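Local atomic coordinates of Glyco_hydro_cc domain-containing protein (Blastomyces gilchristii, PDB entry 6UB0), a protein that probably cleaves beta-1,3-glucan as a curdlan-specific exo-beta-1,3-glucanase of glycoside hydrolase family 128, with a TIM-barrel catalytic core. Residues H142-S147 / A207-D212; D151-Y156 / T175-Q180. All coordinates share one frame; numbering follows the deposited sequence.

Interaction 1 of 2, residues H142-S147 / A207-D212. With GLC (alpha-D-glucopyranose), chain B; BGC (beta-D-glucopyranose), chain C.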
loop_
_atom_site.group_PDB
_atom_site.type_symbol
_atom_site.label_atom_id
_atom_site.label_comp_id
_atom_site.label_asym_id
_atom_site.label_seq_id
_atom_site.Cartn_x
_atom_site.Cartn_y
_atom_site.Cartn_z
ATOM N N HIS A 142 3.224 5.039 2.994
ATOM C CA HIS A 142 4.483 4.271 3.050
ATOM C C HIS A 142 5.394 4.793 4.157
ATOM O O HIS A 142 5.468 6.016 4.227
ATOM C CB HIS A 142 5.286 4.491 1.813
ATOM C CG HIS A 142 4.714 3.940 0.577
ATOM N ND1 HIS A 142 5.274 4.196 -0.606
ATOM C CD2 HIS A 142 3.629 3.166 0.354
ATOM C CE1 HIS A 142 4.632 3.547 -1.551
ATOM N NE2 HIS A 142 3.588 2.910 -1.001
ATOM N N TRP A 143 6.144 3.938 4.885
ATOM C CA TRP A 143 7.156 4.392 5.860
ATOM C C TRP A 143 8.433 3.545 5.712
ATOM O O TRP A 143 8.313 2.306 5.797
ATOM C CB TRP A 143 6.588 4.370 7.281
ATOM C CG TRP A 143 7.563 4.945 8.251
ATOM C CD1 TRP A 143 7.721 6.259 8.584
ATOM C CD2 TRP A 143 8.613 4.232 8.909
ATOM N NE1 TRP A 143 8.747 6.394 9.490
ATOM C CE2 TRP A 143 9.319 5.167 9.701
ATOM C CE3 TRP A 143 9.003 2.896 8.931
ATOM C CZ2 TRP A 143 10.375 4.778 10.515
ATOM C CZ3 TRP A 143 10.047 2.513 9.745
ATOM C CH2 TRP A 143 10.737 3.449 10.520
ATOM N N HIS A 144 9.567 4.171 5.364
ATOM C CA HIS A 144 10.907 3.541 5.335
ATOM C C HIS A 144 11.806 4.322 6.297
ATOM O O HIS A 144 11.732 5.550 6.339
ATOM C CB HIS A 144 11.547 3.549 3.956
ATOM C CG HIS A 144 10.772 2.811 2.912
ATOM N ND1 HIS A 144 11.288 1.683 2.275
ATOM C CD2 HIS A 144 9.564 3.046 2.368
ATOM C CE1 HIS A 144 10.416 1.238 1.398
ATOM N NE2 HIS A 144 9.350 2.043 1.451
ATOM N N GLY A 145 12.637 3.614 7.033
ATOM C CA GLY A 145 13.481 4.260 8.039
ATOM C C GLY A 145 14.209 3.199 8.837
ATOM O O GLY A 145 13.844 2.017 8.779
ATOM N N PRO A 146 15.287 3.598 9.543
ATOM C CA PRO A 146 15.969 2.655 10.412
ATOM C C PRO A 146 14.871 1.862 11.335
ATOM O O PRO A 146 13.928 2.502 11.620
ATOM C CB PRO A 146 16.970 3.559 11.157
ATOM C CG PRO A 146 17.229 4.682 10.184
ATOM C CD PRO A 146 15.883 4.937 9.546
ATOM N N SER A 147 15.377 0.695 11.709
ATOM C CA SER A 147 14.714 -0.318 12.572
ATOM C C SER A 147 14.422 0.224 13.987
ATOM O O SER A 147 13.429 -0.246 14.580
ATOM C CB SER A 147 15.598 -1.538 12.636
ATOM O OG SER A 147 16.959 -1.104 12.975
ATOM N N ALA A 207 1.469 -4.099 4.236
ATOM C CA ALA A 207 2.476 -4.940 3.552
ATOM C C ALA A 207 3.872 -4.458 3.914
ATOM O O ALA A 207 4.248 -3.291 3.630
ATOM C CB ALA A 207 2.291 -4.911 2.071
ATOM N N SER A 208 4.654 -5.327 4.515
ATOM C CA SER A 208 6.092 -5.064 4.698
ATOM C C SER A 208 6.749 -5.033 3.339
ATOM O O SER A 208 6.259 -5.732 2.404
ATOM C CB SER A 208 6.763 -6.074 5.579
ATOM O OG SER A 208 7.614 -5.388 6.480
ATOM N N PHE A 209 7.812 -4.235 3.235
ATOM C CA PHE A 209 8.489 -3.982 1.950
ATOM C C PHE A 209 9.761 -4.830 1.866
ATOM O O PHE A 209 10.709 -4.530 2.542
ATOM C CB PHE A 209 8.795 -2.483 1.822
ATOM C CG PHE A 209 9.526 -2.109 0.571
ATOM C CD1 PHE A 209 8.858 -1.834 -0.614
ATOM C CD2 PHE A 209 10.921 -2.019 0.572
ATOM C CE1 PHE A 209 9.543 -1.455 -1.750
ATOM C CE2 PHE A 209 11.597 -1.666 -0.584
ATOM C CZ PHE A 209 10.925 -1.362 -1.736
ATOM N N PHE A 210 9.834 -5.865 1.025
ATOM C CA PHE A 210 8.752 -6.515 0.303
ATOM C C PHE A 210 9.144 -7.984 0.056
ATOM O O PHE A 210 10.287 -8.380 0.408
ATOM C CB PHE A 210 8.464 -5.836 -1.026
ATOM C CG PHE A 210 9.548 -5.760 -2.102
ATOM C CD1 PHE A 210 10.786 -5.207 -1.864
ATOM C CD2 PHE A 210 9.259 -6.221 -3.371
ATOM C CE1 PHE A 210 11.721 -5.137 -2.870
ATOM C CE2 PHE A 210 10.200 -6.142 -4.384
ATOM C CZ PHE A 210 11.417 -5.589 -4.126
ATOM N N VAL A 211 8.245 -8.757 -0.533
ATOM C CA VAL A 211 8.411 -10.234 -0.715
ATOM C C VAL A 211 9.791 -10.510 -1.334
ATOM O O VAL A 211 10.562 -11.344 -0.824
ATOM C CB VAL A 211 7.266 -10.782 -1.587
ATOM C CG1 VAL A 211 7.639 -12.117 -2.223
ATOM C CG2 VAL A 211 5.976 -10.831 -0.794
ATOM N N ASP A 212 10.133 -9.820 -2.414
ATOM C CA ASP A 212 11.327 -10.202 -3.208
ATOM C C ASP A 212 12.579 -9.989 -2.370
ATOM O O ASP A 212 13.600 -10.556 -2.756
ATOM C CB ASP A 212 11.437 -9.470 -4.543
ATOM C CG ASP A 212 10.227 -9.716 -5.418
ATOM O OD1 ASP A 212 9.115 -9.607 -4.879
ATOM O OD2 ASP A 212 10.402 -10.041 -6.633
HETATM C C1 GLC B . 9.587 3.328 -2.348
HETATM C C2 GLC B . 9.069 3.140 -3.782
HETATM C C3 GLC B . 9.932 2.138 -4.552
HETATM C C4 GLC B . 11.426 2.539 -4.420
HETATM C C5 GLC B . 11.819 2.796 -2.990
HETATM C C6 GLC B . 13.285 3.218 -2.765
HETATM O O1 GLC B . 9.621 2.113 -1.585
HETATM O O2 GLC B . 7.699 2.691 -3.920
HETATM O O3 GLC B . 9.491 2.092 -5.909
HETATM O O4 GLC B . 12.204 1.464 -4.826
HETATM O O5 GLC B . 10.949 3.809 -2.484
HETATM O O6 GLC B . 13.637 3.961 -3.895
HETATM C C2 BGC C . 8.629 0.984 -7.814
HETATM C C3 BGC C . 7.908 -0.208 -8.372
HETATM C C4 BGC C . 8.671 -1.426 -7.902
HETATM C C5 BGC C . 8.801 -1.416 -6.364
HETATM C C6 BGC C . 9.624 -2.499 -5.654
HETATM C C1 BGC C . 8.809 0.924 -6.323
HETATM O O2 BGC C . 7.797 2.103 -8.140
HETATM O O3 BGC C . 7.687 -0.134 -9.814
HETATM O O4 BGC C . 7.920 -2.510 -8.448
HETATM O O5 BGC C . 9.490 -0.257 -5.880
HETATM O O6 BGC C . 10.908 -2.575 -6.335
#
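H144 and F209 form an edge-to-face aromatic pair beside the bound sugar. The imidazole presents its CE1 edge to one face of the phenyl ring, with the centroids 4.7 Å apart and the planes at 70°. H144 CE1 lies 3.4 Å from F209 CD2, towards the rim of the ring. F209 extends its ring to this position with CG anti to the backbone N (chi1 178°). Its opposite face is covered by F210, whose CD1 sits 3.7 Å above the plane and over its centre, so the phenyl is clamped between imidazole and phenylalanine. The peptide bond joining F209 to F210 is cis, and it accompanies this placing of one ring against the face of its neighbour.

The packed part is small. The two segments bury 83 Å² in all, no hydrogen bond joins them, and both H144 and F209 keep part of their surface exposed. The imidazole is fixed from elsewhere: ND1 is bonded to E178 and NE2 to E176, both on strand 172-180, which would restrain rotation of the ring.

Towards the sugar, H144 NE2 makes a close approach of 3.0 Å to GLC O1, and F209 CE1 comes to the same oxygen at 3.6 Å. The rest of the sugar side is looser. H142 CE1 comes no nearer than 4.0 Å to GLC O2; its ND1 is held by E75. F210 turns a face to C6 of BGC, and F210 CZ is 3.8 Å from BGC O6.

H142, H144, F209 and F210 thus line part of the glycan pocket around the -1 and -2 subsites, which sits at the C-terminal ends of the barrel strands and in the loops that follow them, as in TIM-barrel glycoside hydrolases.

Interaction 2 of 2, residues D151-Y156 / T175-Q180. With GLC (alpha-D-glucopyranose), chain B.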
loop_
_atom_site.group_PDB
_atom_site.type_symbol
_atom_site.label_atom_id
_atom_site.label_comp_id
_atom_site.label_asym_id
_atom_site.label_seq_id
_atom_site.Cartn_x
_atom_site.Cartn_y
_atom_site.Cartn_z
ATOM N N ASP A 151 9.157 4.445 16.840
ATOM C CA ASP A 151 8.136 5.401 17.329
ATOM C C ASP A 151 7.592 6.178 16.104
ATOM O O ASP A 151 6.365 6.518 15.931
ATOM C CB ASP A 151 8.723 6.358 18.367
ATOM C CG ASP A 151 9.687 5.607 19.257
ATOM O OD1 ASP A 151 9.177 4.840 20.083
ATOM O OD2 ASP A 151 10.937 5.729 19.029
ATOM N N ASP A 152 8.573 6.738 15.336
ATOM C CA ASP A 152 8.274 7.644 14.204
ATOM C C ASP A 152 7.322 6.878 13.269
ATOM O O ASP A 152 6.354 7.496 12.772
ATOM C CB ASP A 152 9.542 8.151 13.526
ATOM C CG ASP A 152 9.287 8.881 12.226
ATOM O OD1 ASP A 152 8.616 9.942 12.260
ATOM O OD2 ASP A 152 9.774 8.399 11.181
ATOM N N PHE A 153 7.562 5.585 13.084
ATOM C CA PHE A 153 6.651 4.711 12.292
ATOM C C PHE A 153 5.213 4.981 12.767
ATOM O O PHE A 153 4.385 5.465 11.990
ATOM C CB PHE A 153 7.054 3.234 12.334
ATOM C CG PHE A 153 6.048 2.347 11.641
ATOM C CD1 PHE A 153 5.964 2.298 10.251
ATOM C CD2 PHE A 153 5.114 1.640 12.378
ATOM C CE1 PHE A 153 5.004 1.508 9.626
ATOM C CE2 PHE A 153 4.150 0.862 11.755
ATOM C CZ PHE A 153 4.106 0.786 10.379
ATOM N N LYS A 154 4.957 4.777 14.048
ATOM C CA LYS A 154 3.596 4.728 14.650
ATOM C C LYS A 154 2.923 6.100 14.596
ATOM O O LYS A 154 1.694 6.153 14.435
ATOM C CB LYS A 154 3.734 4.202 16.075
ATOM C CG LYS A 154 4.417 2.844 16.150
ATOM C CD LYS A 154 4.630 2.334 17.568
ATOM C CE LYS A 154 3.496 1.462 18.055
ATOM N NZ LYS A 154 3.843 0.740 19.298
ATOM N N ARG A 155 3.701 7.167 14.784
ATOM C CA ARG A 155 3.246 8.579 14.809
ATOM C C ARG A 155 2.708 8.885 13.413
ATOM O O ARG A 155 1.532 9.350 13.252
ATOM C CB ARG A 155 4.466 9.429 15.218
ATOM C CG ARG A 155 4.318 10.944 15.113
ATOM C CD ARG A 155 4.246 11.504 13.685
ATOM N NE ARG A 155 5.417 11.229 12.830
ATOM C CZ ARG A 155 5.562 11.627 11.555
ATOM N NH1 ARG A 155 4.597 12.294 10.940
ATOM N NH2 ARG A 155 6.668 11.328 10.887
ATOM N N TYR A 156 3.561 8.573 12.434
ATOM C CA TYR A 156 3.297 8.749 10.992
ATOM C C TYR A 156 1.955 8.084 10.660
ATOM O O TYR A 156 1.113 8.672 10.007
ATOM C CB TYR A 156 4.451 8.182 10.156
ATOM C CG TYR A 156 4.148 8.217 8.685
ATOM C CD1 TYR A 156 4.289 9.376 7.953
ATOM C CD2 TYR A 156 3.699 7.087 8.015
ATOM C CE1 TYR A 156 3.988 9.429 6.601
ATOM C CE2 TYR A 156 3.375 7.131 6.666
ATOM C CZ TYR A 156 3.520 8.301 5.951
ATOM O OH TYR A 156 3.259 8.314 4.619
ATOM N N THR A 175 0.844 0.445 2.696
ATOM C CA THR A 175 1.136 -0.470 1.551
ATOM C C THR A 175 2.637 -0.728 1.444
ATOM O O THR A 175 3.011 -1.581 0.673
ATOM C CB THR A 175 0.504 0.014 0.243
ATOM O OG1 THR A 175 0.852 1.360 -0.026
ATOM C CG2 THR A 175 -1.018 0.018 0.270
ATOM N N GLU A 176 3.465 0.055 2.156
ATOM C CA GLU A 176 4.912 -0.208 2.281
ATOM C C GLU A 176 5.340 0.189 3.695
ATOM O O GLU A 176 5.150 1.336 4.055
ATOM C CB GLU A 176 5.785 0.623 1.358
ATOM C CG GLU A 176 5.711 0.303 -0.116
ATOM C CD GLU A 176 6.592 1.136 -1.018
ATOM O OE1 GLU A 176 7.439 1.888 -0.496
ATOM O OE2 GLU A 176 6.385 1.099 -2.239
ATOM N N PHE A 177 5.994 -0.711 4.423
ATOM C CA PHE A 177 6.868 -0.264 5.538
ATOM C C PHE A 177 8.121 -1.129 5.607
ATOM O O PHE A 177 8.054 -2.321 5.319
ATOM C CB PHE A 177 6.037 -0.245 6.809
ATOM C CG PHE A 177 5.550 -1.604 7.222
ATOM C CD1 PHE A 177 6.328 -2.411 8.042
ATOM C CD2 PHE A 177 4.324 -2.079 6.794
ATOM C CE1 PHE A 177 5.886 -3.679 8.395
ATOM C CE2 PHE A 177 3.878 -3.317 7.195
ATOM C CZ PHE A 177 4.651 -4.099 8.027
ATOM N N GLU A 178 9.252 -0.515 5.991
ATOM C CA GLU A 178 10.555 -1.208 5.992
ATOM C C GLU A 178 11.383 -0.658 7.150
ATOM O O GLU A 178 11.696 0.533 7.094
ATOM C CB GLU A 178 11.221 -1.001 4.630
ATOM C CG GLU A 178 12.629 -1.503 4.587
ATOM C CD GLU A 178 13.390 -1.254 3.306
ATOM O OE1 GLU A 178 13.205 -0.160 2.677
ATOM O OE2 GLU A 178 14.187 -2.168 2.957
ATOM N N GLY A 179 11.651 -1.486 8.167
ATOM C CA GLY A 179 12.618 -1.201 9.252
ATOM C C GLY A 179 14.013 -1.708 8.906
ATOM O O GLY A 179 14.218 -2.961 8.975
ATOM N N GLN A 180 14.932 -0.803 8.553
ATOM C CA GLN A 180 16.183 -1.131 7.808
ATOM C C GLN A 180 17.284 -1.541 8.779
ATOM O O GLN A 180 17.126 -1.260 9.987
ATOM C CB GLN A 180 16.686 0.040 6.979
ATOM C CG GLN A 180 16.000 0.151 5.631
ATOM C CD GLN A 180 15.862 1.590 5.219
ATOM O OE1 GLN A 180 16.259 2.500 5.957
ATOM N NE2 GLN A 180 15.311 1.799 4.033
HETATM C C1 GLC B . 9.587 3.328 -2.348
HETATM C C2 GLC B . 9.069 3.140 -3.782
HETATM C C3 GLC B . 9.932 2.138 -4.552
HETATM C C4 GLC B . 11.426 2.539 -4.420
HETATM C C5 GLC B . 11.819 2.796 -2.990
HETATM C C6 GLC B . 13.285 3.218 -2.765
HETATM O O1 GLC B . 9.621 2.113 -1.585
HETATM O O2 GLC B . 7.699 2.691 -3.920
HETATM O O3 GLC B . 9.491 2.092 -5.909
HETATM O O4 GLC B . 12.204 1.464 -4.826
HETATM O O5 GLC B . 10.949 3.809 -2.484
HETATM O O6 GLC B . 13.637 3.961 -3.895
#
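With CG anti to the backbone N (chi1 174°), F153 reaches across to F177, which holds CG between its backbone N and carbonyl carbon (chi1 64°), and the two side chains meet between helix 150-166 and strand 172-180. F153 CE1 lies 3.5 Å from F177 CB, so the touching is done by one ring corner against the root of the other side chain. The rings are oblique, 55° apart in plane and 5.6 Å between centroids. W143 also meets the F153 ring, and V193 and L197 of helix 183-199 touch it as well. On the helix, R155 NH2 makes a 2.8 Å salt bridge to D152 OD1, while D152 OD2 accepts a hydrogen bond from W143 NE1.

E176, next to F177 on the strand, serves the glycan pocket instead. Its extended side chain brings OE2 within 2.7 Å of GLC O2, a hydrogen bond donated by the sugar; W29 NE1 also holds OE2.

Across the helix-strand interface the contact is wholly apolar and buried, with no hydrogen bond, so its cohesion comes from van der Waals and hydrophobic packing: F177 faces the helix, whereas the carboxylate of E176 faces the sugar.

From the N terminus, strand 138-146 carries the first half of interaction 1, and the chain then turns into helix 150-166, where interaction 2 begins. Interaction 2 closes first, when the chain returns along strand 172-180 and completes a beta-alpha-beta unit. After helix 183-199 and strand 203-208, residues 207-212 close interaction 1, so the shorter loop is nested inside the longer one. Strand 172-180 lies between strands 138-146 and 203-208 in the parallel sheet. Interaction 2 fastens the outer helix to this middle strand, whereas interaction 1 joins strand 138-146 to the loop that follows strand 203-208. The two contacts touch through strand 172-180 and share GLC.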